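Local coordinates for protein tryptophanyl-tRNA synthetase (Campylobacter jejuni subsp. jejuni, PDB 3TZL) that probably catalyses the ATP-dependent attachment of tryptophan to its cognate tRNA, working as a homodimeric class I aminoacyl-tRNA synthetase, at residues L161-N164 and E169-T172; A133-F138 and E154-I159; V184-D189 and N232-K237. All coordinates share one frame; numbering follows the deposited sequence.

Interaction 1: L161-N164 and E169-T172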
# COMPACT_ATOMS: atom_id res chain seq x y z
N LEU B 161 -7.47 15.70 8.21
CA LEU B 161 -7.56 17.15 8.11
C LEU B 161 -6.94 17.67 6.82
O LEU B 161 -7.51 18.53 6.15
CB LEU B 161 -6.92 17.81 9.33
CG LEU B 161 -7.84 17.93 10.54
CD1 LEU B 161 -7.04 18.18 11.82
CD2 LEU B 161 -8.85 19.07 10.30
N LYS B 162 -5.77 17.14 6.46
CA LYS B 162 -5.13 17.51 5.21
C LYS B 162 -6.01 17.14 4.01
O LYS B 162 -6.20 17.95 3.11
CB LYS B 162 -3.76 16.86 5.08
CG LYS B 162 -2.83 17.58 4.10
CD LYS B 162 -1.36 17.21 4.32
CE LYS B 162 -0.44 17.71 3.21
NZ LYS B 162 -0.46 19.18 3.08
N VAL B 163 -6.57 15.93 4.03
CA VAL B 163 -7.40 15.48 2.93
C VAL B 163 -8.65 16.35 2.79
O VAL B 163 -8.99 16.80 1.69
CB VAL B 163 -7.79 13.99 3.07
CG1 VAL B 163 -8.85 13.62 2.06
CG2 VAL B 163 -6.56 13.07 2.91
N ASN B 164 -9.31 16.61 3.92
CA ASN B 164 -10.51 17.42 3.95
C ASN B 164 -10.23 18.84 3.50
O ASN B 164 -11.09 19.49 2.91
CB ASN B 164 -11.12 17.47 5.37
CG ASN B 164 -11.77 16.15 5.80
OD1 ASN B 164 -11.91 15.22 5.01
ND2 ASN B 164 -12.17 16.07 7.06
N GLU B 169 -15.55 17.63 2.60
CA GLU B 169 -15.90 16.78 3.73
C GLU B 169 -15.78 15.31 3.34
O GLU B 169 -16.76 14.66 2.98
CB GLU B 169 -17.33 17.05 4.19
CG GLU B 169 -17.52 18.36 4.96
CD GLU B 169 -19.00 18.73 5.13
OE1 GLU B 169 -19.87 17.85 4.89
OE2 GLU B 169 -19.29 19.89 5.49
N ILE B 170 -14.57 14.79 3.42
CA ILE B 170 -14.37 13.41 3.03
C ILE B 170 -14.39 12.51 4.26
O ILE B 170 -15.05 11.48 4.29
CB ILE B 170 -13.03 13.21 2.29
CG1 ILE B 170 -12.92 14.12 1.07
CG2 ILE B 170 -12.89 11.78 1.86
CD1 ILE B 170 -14.12 14.06 0.14
N PHE B 171 -13.64 12.91 5.29
CA PHE B 171 -13.41 12.05 6.45
C PHE B 171 -13.92 12.62 7.75
O PHE B 171 -13.85 13.82 8.00
CB PHE B 171 -11.92 11.76 6.62
CG PHE B 171 -11.38 10.88 5.56
CD1 PHE B 171 -11.99 9.68 5.27
CD2 PHE B 171 -10.23 11.24 4.86
CE1 PHE B 171 -11.49 8.86 4.28
CE2 PHE B 171 -9.72 10.43 3.87
CZ PHE B 171 -10.35 9.24 3.57
N THR B 172 -14.40 11.73 8.61
CA THR B 172 -14.72 12.11 9.97
C THR B 172 -13.40 12.19 10.74
O THR B 172 -12.50 11.40 10.50
CB THR B 172 -15.63 11.06 10.59
OG1 THR B 172 -16.88 11.05 9.89
CG2 THR B 172 -15.87 11.35 12.08
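N164, in the last turns of helix 150-167, turns its amide onto the backbone of I170 and F171 in the loop that follows. This amide grip is the tight part of the contact. OD1 accepts from F171 N at 2.9 Å, in the carbonyl plane and on a lone pair. I170 N reaches the same oxygen at 3.1 Å but from above that plane, with a more bent N-H...O angle of 142°. On the other branch, ND2 gives a nearly straight bond (167°) to F171 O at 3.0 Å, and that oxygen lies almost in the plane of the amide. The side chain thus holds both the N-H and the C=O of F171. Chi1 of -72° sets CG beside the N164 backbone N, which brings the amide round to the loop.

Next to it along the helix, V163 makes the packing apolar. V163 CG1 meets F171 CE2 at 3.8 Å, approaching the ring obliquely, and I170 CG2 sits over the centre of one ring face, 3.8 Å above its plane. L91 and L95 of helix 87-96 and I316 of helix 291-320 add to this buried side.

The loose, solvent side lies at E169, exposed at the rim, and at the partly exposed N164. E169 CB points away from the helix, and its side chain comes no nearer than 5.8 Å to 161-164, although E169 CA is 5.4 Å from N164 CA. Three bonds to one amide fix the rotation of N164 and its choice of O and N ends, so the chain leaving the helix is held through its main chain as well as by packing of the I170 and F171 side chains.

Interaction 2: A133-F138 and E154-I159. With TRP (tryptophan), chain J.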
# COMPACT_ATOMS: atom_id res chain seq x y z
N ALA B 133 -5.61 4.49 7.29
CA ALA B 133 -6.58 4.02 6.32
C ALA B 133 -7.67 3.17 7.02
O ALA B 133 -8.86 3.34 6.75
CB ALA B 133 -5.90 3.25 5.19
N ASP B 134 -7.25 2.27 7.91
CA ASP B 134 -8.19 1.44 8.68
C ASP B 134 -9.22 2.31 9.35
O ASP B 134 -10.41 2.06 9.25
CB ASP B 134 -7.46 0.67 9.78
CG ASP B 134 -6.53 -0.40 9.24
OD1 ASP B 134 -6.88 -1.07 8.24
OD2 ASP B 134 -5.44 -0.57 9.83
N ILE B 135 -8.75 3.34 10.04
CA ILE B 135 -9.62 4.23 10.79
C ILE B 135 -10.54 5.08 9.89
O ILE B 135 -11.76 5.12 10.10
CB ILE B 135 -8.78 5.12 11.70
CG1 ILE B 135 -7.98 4.23 12.68
CG2 ILE B 135 -9.64 6.13 12.43
CD1 ILE B 135 -6.83 4.93 13.34
N LEU B 136 -9.96 5.72 8.88
CA LEU B 136 -10.68 6.70 8.06
C LEU B 136 -11.66 6.08 7.08
O LEU B 136 -12.69 6.68 6.77
CB LEU B 136 -9.70 7.59 7.28
CG LEU B 136 -8.71 8.40 8.11
CD1 LEU B 136 -7.81 9.30 7.26
CD2 LEU B 136 -9.44 9.22 9.15
N LEU B 137 -11.32 4.92 6.55
CA LEU B 137 -12.18 4.20 5.61
C LEU B 137 -13.60 4.03 6.15
O LEU B 137 -14.57 4.16 5.40
CB LEU B 137 -11.57 2.83 5.25
CG LEU B 137 -12.25 1.90 4.22
CD1 LEU B 137 -12.45 2.57 2.85
CD2 LEU B 137 -11.44 0.63 4.07
N PHE B 138 -13.74 3.81 7.46
CA PHE B 138 -15.04 3.52 8.08
C PHE B 138 -15.71 4.65 8.84
O PHE B 138 -16.66 4.41 9.57
CB PHE B 138 -14.90 2.28 8.96
CG PHE B 138 -14.39 1.09 8.21
CD1 PHE B 138 -15.24 0.37 7.39
CD2 PHE B 138 -13.07 0.75 8.26
CE1 PHE B 138 -14.77 -0.70 6.66
CE2 PHE B 138 -12.58 -0.32 7.52
CZ PHE B 138 -13.44 -1.04 6.71
N GLU B 154 -3.63 10.37 16.33
CA GLU B 154 -3.32 11.76 16.00
C GLU B 154 -2.79 11.91 14.58
O GLU B 154 -3.15 12.84 13.85
CB GLU B 154 -2.31 12.33 17.00
CG GLU B 154 -2.85 12.46 18.42
CD GLU B 154 -1.79 12.96 19.39
OE1 GLU B 154 -0.61 13.02 19.01
OE2 GLU B 154 -2.15 13.29 20.54
N ILE B 155 -1.93 10.98 14.18
CA ILE B 155 -1.45 10.97 12.81
C ILE B 155 -2.62 10.80 11.84
O ILE B 155 -2.72 11.51 10.83
CB ILE B 155 -0.42 9.86 12.60
CG1 ILE B 155 0.94 10.29 13.15
CG2 ILE B 155 -0.31 9.50 11.13
CD1 ILE B 155 1.87 9.13 13.43
N ALA B 156 -3.53 9.88 12.16
CA ALA B 156 -4.67 9.63 11.28
C ALA B 156 -5.51 10.90 11.21
O ALA B 156 -6.03 11.29 10.16
CB ALA B 156 -5.48 8.47 11.77
N ARG B 157 -5.60 11.58 12.34
CA ARG B 157 -6.32 12.83 12.43
C ARG B 157 -5.68 13.94 11.58
O ARG B 157 -6.38 14.72 10.92
CB ARG B 157 -6.41 13.24 13.90
CG ARG B 157 -7.45 14.29 14.16
CD ARG B 157 -7.33 14.85 15.57
NE ARG B 157 -8.36 15.85 15.79
CZ ARG B 157 -9.58 15.58 16.23
NH1 ARG B 157 -10.48 16.55 16.39
NH2 ARG B 157 -9.91 14.32 16.51
N ASP B 158 -4.35 14.00 11.56
CA ASP B 158 -3.66 14.99 10.74
C ASP B 158 -3.83 14.71 9.24
O ASP B 158 -3.97 15.62 8.43
CB ASP B 158 -2.18 15.09 11.11
CG ASP B 158 -1.95 15.67 12.52
OD1 ASP B 158 -2.84 16.40 13.02
OD2 ASP B 158 -0.89 15.41 13.12
N ILE B 159 -3.80 13.44 8.88
CA ILE B 159 -4.02 13.06 7.49
C ILE B 159 -5.42 13.47 7.04
O ILE B 159 -5.59 14.10 5.99
CB ILE B 159 -3.83 11.55 7.29
CG1 ILE B 159 -2.38 11.15 7.56
CG2 ILE B 159 -4.24 11.15 5.89
CD1 ILE B 159 -2.13 9.61 7.57
N TRP J . -1.83 -0.87 15.78
CA TRP J . -2.80 -1.60 16.60
C TRP J . -2.10 -2.44 17.66
O TRP J . -2.74 -2.96 18.58
CB TRP J . -3.71 -2.48 15.73
CG TRP J . -4.47 -1.69 14.71
CD1 TRP J . -4.30 -1.67 13.36
CD2 TRP J . -5.51 -0.75 15.00
NE1 TRP J . -5.18 -0.79 12.77
CE2 TRP J . -5.93 -0.20 13.76
CE3 TRP J . -6.13 -0.31 16.18
CZ2 TRP J . -6.95 0.75 13.68
CZ3 TRP J . -7.13 0.64 16.09
CH2 TRP J . -7.54 1.15 14.85
OXT TRP J . -0.88 -2.60 17.60
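The indole of the bound tryptophan meets I135, the residue whose other end touches A156 across the contact. I135 CG1 lies 3.8 Å from CZ2 in the six-membered ring of the ligand, and the D134 carboxylate takes the pyrrole N-H: NE1 donates to D134 OD2 at 3.0 Å, with a nearly straight N-H...O angle of 170°. The second flat ring, F138, has L137 CG 3.9 Å above one face, offset toward the rim, while D134 O lies at its edge in the ring plane. The ring of W80 also meets this ring.

Between the helices the contact is light, without a hydrogen bond, and apolar except that L136 CD1 meets a backbone oxygen. The axes of the segments 133-137 and 154-159 come within 9.8 Å and cross at -56°. I135 CD1 extends 4.1 Å from A156 CB; chi2 of 163° stretches the chain so that CG1 faces the indole, while CD1 bridges the indole and A156. The next residue, L136, rests its CD1 3.9 Å from A156 O and 4.2 Å from I159 CG2. A156 presents only its CB and carbonyl oxygen to I135 and L136. F171 and P174 adjoin L136 as well, and P174 also touches I135.

D134 OD2 has a second donor in H45 NE2, and Q82 NE2 bonds OD1, so both carboxylate oxygens are held and the group is fixed in its rotation. D134, one of the residues lining the tryptophan pocket, binds the indole N-H directly, which is consistent with selection of tryptophan over amino acids that lack such a donor. Consecutive residues therefore divide the work: D134 supplies the polar recognition, while I135 joins the hydrophobic part of the substrate to helix 150-167.

Interaction 3: V184-D189 and N232-K237. With ADP (adenosine-5'-diphosphate), chain I.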
# COMPACT_ATOMS: atom_id res chain seq x y z
N VAL B 184 -5.99 -4.35 37.53
CA VAL B 184 -4.93 -5.19 37.02
C VAL B 184 -5.18 -6.64 37.44
O VAL B 184 -5.80 -6.89 38.48
CB VAL B 184 -3.56 -4.70 37.51
CG1 VAL B 184 -2.43 -5.35 36.72
CG2 VAL B 184 -3.48 -3.20 37.37
N VAL B 185 -4.73 -7.57 36.62
CA VAL B 185 -4.83 -8.99 36.92
C VAL B 185 -3.48 -9.50 37.36
O VAL B 185 -2.47 -9.34 36.67
CB VAL B 185 -5.31 -9.80 35.69
CG1 VAL B 185 -5.02 -11.28 35.87
CG2 VAL B 185 -6.80 -9.57 35.44
N VAL B 186 -3.45 -10.12 38.54
CA VAL B 186 -2.20 -10.60 39.10
C VAL B 186 -1.77 -11.94 38.47
O VAL B 186 -2.58 -12.84 38.28
CB VAL B 186 -2.28 -10.69 40.64
CG1 VAL B 186 -3.22 -11.80 41.10
CG2 VAL B 186 -0.90 -10.87 41.22
N GLY B 187 -0.48 -12.04 38.14
CA GLY B 187 0.07 -13.27 37.60
C GLY B 187 0.41 -14.27 38.68
O GLY B 187 0.31 -13.97 39.88
N THR B 188 0.81 -15.47 38.25
CA THR B 188 1.09 -16.58 39.16
C THR B 188 2.17 -16.27 40.19
O THR B 188 2.36 -17.02 41.15
CB THR B 188 1.51 -17.84 38.38
OG1 THR B 188 2.65 -17.54 37.57
CG2 THR B 188 0.38 -18.30 37.46
N ASP B 189 2.88 -15.16 40.00
CA ASP B 189 4.05 -14.83 40.81
C ASP B 189 3.87 -13.56 41.64
O ASP B 189 4.81 -13.12 42.30
CB ASP B 189 5.30 -14.69 39.93
CG ASP B 189 5.24 -13.50 38.97
OD1 ASP B 189 4.17 -12.86 38.86
OD2 ASP B 189 6.26 -13.21 38.32
N ASN B 232 -3.81 -11.55 51.03
CA ASN B 232 -2.48 -11.61 50.42
C ASN B 232 -2.29 -12.79 49.47
O ASN B 232 -1.22 -12.96 48.88
CB ASN B 232 -1.39 -11.66 51.50
CG ASN B 232 -1.26 -10.35 52.25
OD1 ASN B 232 -1.61 -9.29 51.73
ND2 ASN B 232 -0.75 -10.42 53.47
N CYS B 233 -3.33 -13.61 49.33
CA CYS B 233 -3.23 -14.84 48.56
C CYS B 233 -3.54 -14.61 47.09
O CYS B 233 -4.58 -14.05 46.73
CB CYS B 233 -4.16 -15.90 49.15
SG CYS B 233 -4.11 -17.50 48.33
N ASN B 234 -2.62 -15.04 46.23
CA ASN B 234 -2.80 -14.89 44.79
C ASN B 234 -3.82 -15.87 44.24
O ASN B 234 -4.43 -15.62 43.20
CB ASN B 234 -1.46 -15.03 44.06
CG ASN B 234 -0.48 -13.94 44.44
OD1 ASN B 234 -0.87 -12.79 44.66
ND2 ASN B 234 0.79 -14.30 44.55
N ILE B 235 -4.00 -17.00 44.91
CA ILE B 235 -5.05 -17.91 44.51
C ILE B 235 -6.37 -17.17 44.70
O ILE B 235 -7.18 -17.06 43.79
CB ILE B 235 -5.08 -19.20 45.36
CG1 ILE B 235 -3.70 -19.85 45.43
CG2 ILE B 235 -6.09 -20.18 44.79
CD1 ILE B 235 -3.63 -20.95 46.46
N PHE B 236 -6.57 -16.62 45.89
CA PHE B 236 -7.81 -15.91 46.16
C PHE B 236 -8.00 -14.73 45.21
O PHE B 236 -9.06 -14.59 44.61
CB PHE B 236 -7.89 -15.45 47.61
CG PHE B 236 -9.21 -14.85 47.97
CD1 PHE B 236 -10.25 -15.66 48.43
CD2 PHE B 236 -9.43 -13.49 47.84
CE1 PHE B 236 -11.47 -15.11 48.76
CE2 PHE B 236 -10.66 -12.94 48.17
CZ PHE B 236 -11.68 -13.75 48.62
N LYS B 237 -6.97 -13.90 45.06
CA LYS B 237 -7.04 -12.74 44.17
C LYS B 237 -7.44 -13.13 42.75
O LYS B 237 -8.22 -12.42 42.10
CB LYS B 237 -5.70 -12.00 44.13
CG LYS B 237 -5.33 -11.28 45.40
CD LYS B 237 -3.97 -10.61 45.25
CE LYS B 237 -3.70 -9.58 46.35
NZ LYS B 237 -3.84 -10.16 47.72
PB ADP I . 1.40 -8.99 27.65
O1B ADP I . 1.13 -10.31 28.32
O2B ADP I . 1.95 -9.12 26.25
O3B ADP I . 2.13 -7.96 28.49
PA ADP I . -0.63 -7.83 26.05
O1A ADP I . -1.17 -8.99 25.27
O2A ADP I . 0.42 -6.95 25.42
O3A ADP I . -0.09 -8.42 27.46
O5' ADP I . -1.86 -6.90 26.51
C5' ADP I . -2.95 -6.63 25.62
C4' ADP I . -4.08 -5.95 26.39
O4' ADP I . -4.56 -6.79 27.45
C3' ADP I . -3.63 -4.65 27.02
O3' ADP I . -4.21 -3.56 26.30
C2' ADP I . -4.13 -4.67 28.45
O2' ADP I . -5.21 -3.74 28.62
C1' ADP I . -4.68 -6.07 28.68
N9 ADP I . -3.91 -6.76 29.75
C8 ADP I . -2.83 -7.55 29.57
N7 ADP I . -2.36 -8.04 30.75
C5 ADP I . -3.17 -7.55 31.72
C6 ADP I . -3.24 -7.67 33.19
N6 ADP I . -2.34 -8.42 33.87
N1 ADP I . -4.24 -7.00 33.82
C2 ADP I . -5.13 -6.25 33.15
N3 ADP I . -5.12 -6.09 31.81
C4 ADP I . -4.18 -6.71 31.05
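Van der Waals contacts alone join V186 to helix 234-239. The two methyls of V186 part company: CG1 rests 3.9 Å from K237 CB, and CG2 lies 3.9 Å from N234 OD1. Chi1 of 69° places CG1 between the V186 backbone N and carbonyl carbon, which splays the methyls over both residues, and V186 crosses each side chain at about a right angle.

Polar groups are served elsewhere. N234 ND2 has a weak bond to V218 O, and K237, its chain bent at chi4, bonds E231 O through NZ. Within the 232-237 segment C233 is the N-cap: its SG accepts from F236 N at 3.6 Å.

Ligand bonds come from the backbone next to V186. V185 N donates to N1 of ADP at 2.9 Å, and V185 O accepts from N6 at 3.0 Å, so one residue reads the donor and acceptor pattern of adenine through its main chain.

The 184-189 loop also pairs its backbone with M193 of the KMSKS region, V185 bonding M193. On the far side of helix 234-239, C233 and I235 pack on Y255 of helix 245-257 and Y262 of helix 262-276.

Interactions 2, 1 and 3 follow one another along the chain. Interactions 1 and 2 are neighbours, with centres 9 Å apart: both use helix 150-167, and they touch where F171 CD1 lies 3.4 Å from L136 O. Together they join helices 122-137 and 150-167 and the loop before strand 175-177, with interaction 2 bordering the tryptophan pocket and interaction 1 behind it. Interaction 3 stands on the opposite side of the chain's centre, about 39 Å from interaction 2 and 47 Å from interaction 1 between centres, where the loop at the adenine meets helix 234-239. The tryptophan and adenine ends of the site are thus bordered by different contacts, interaction 2 and interaction 3.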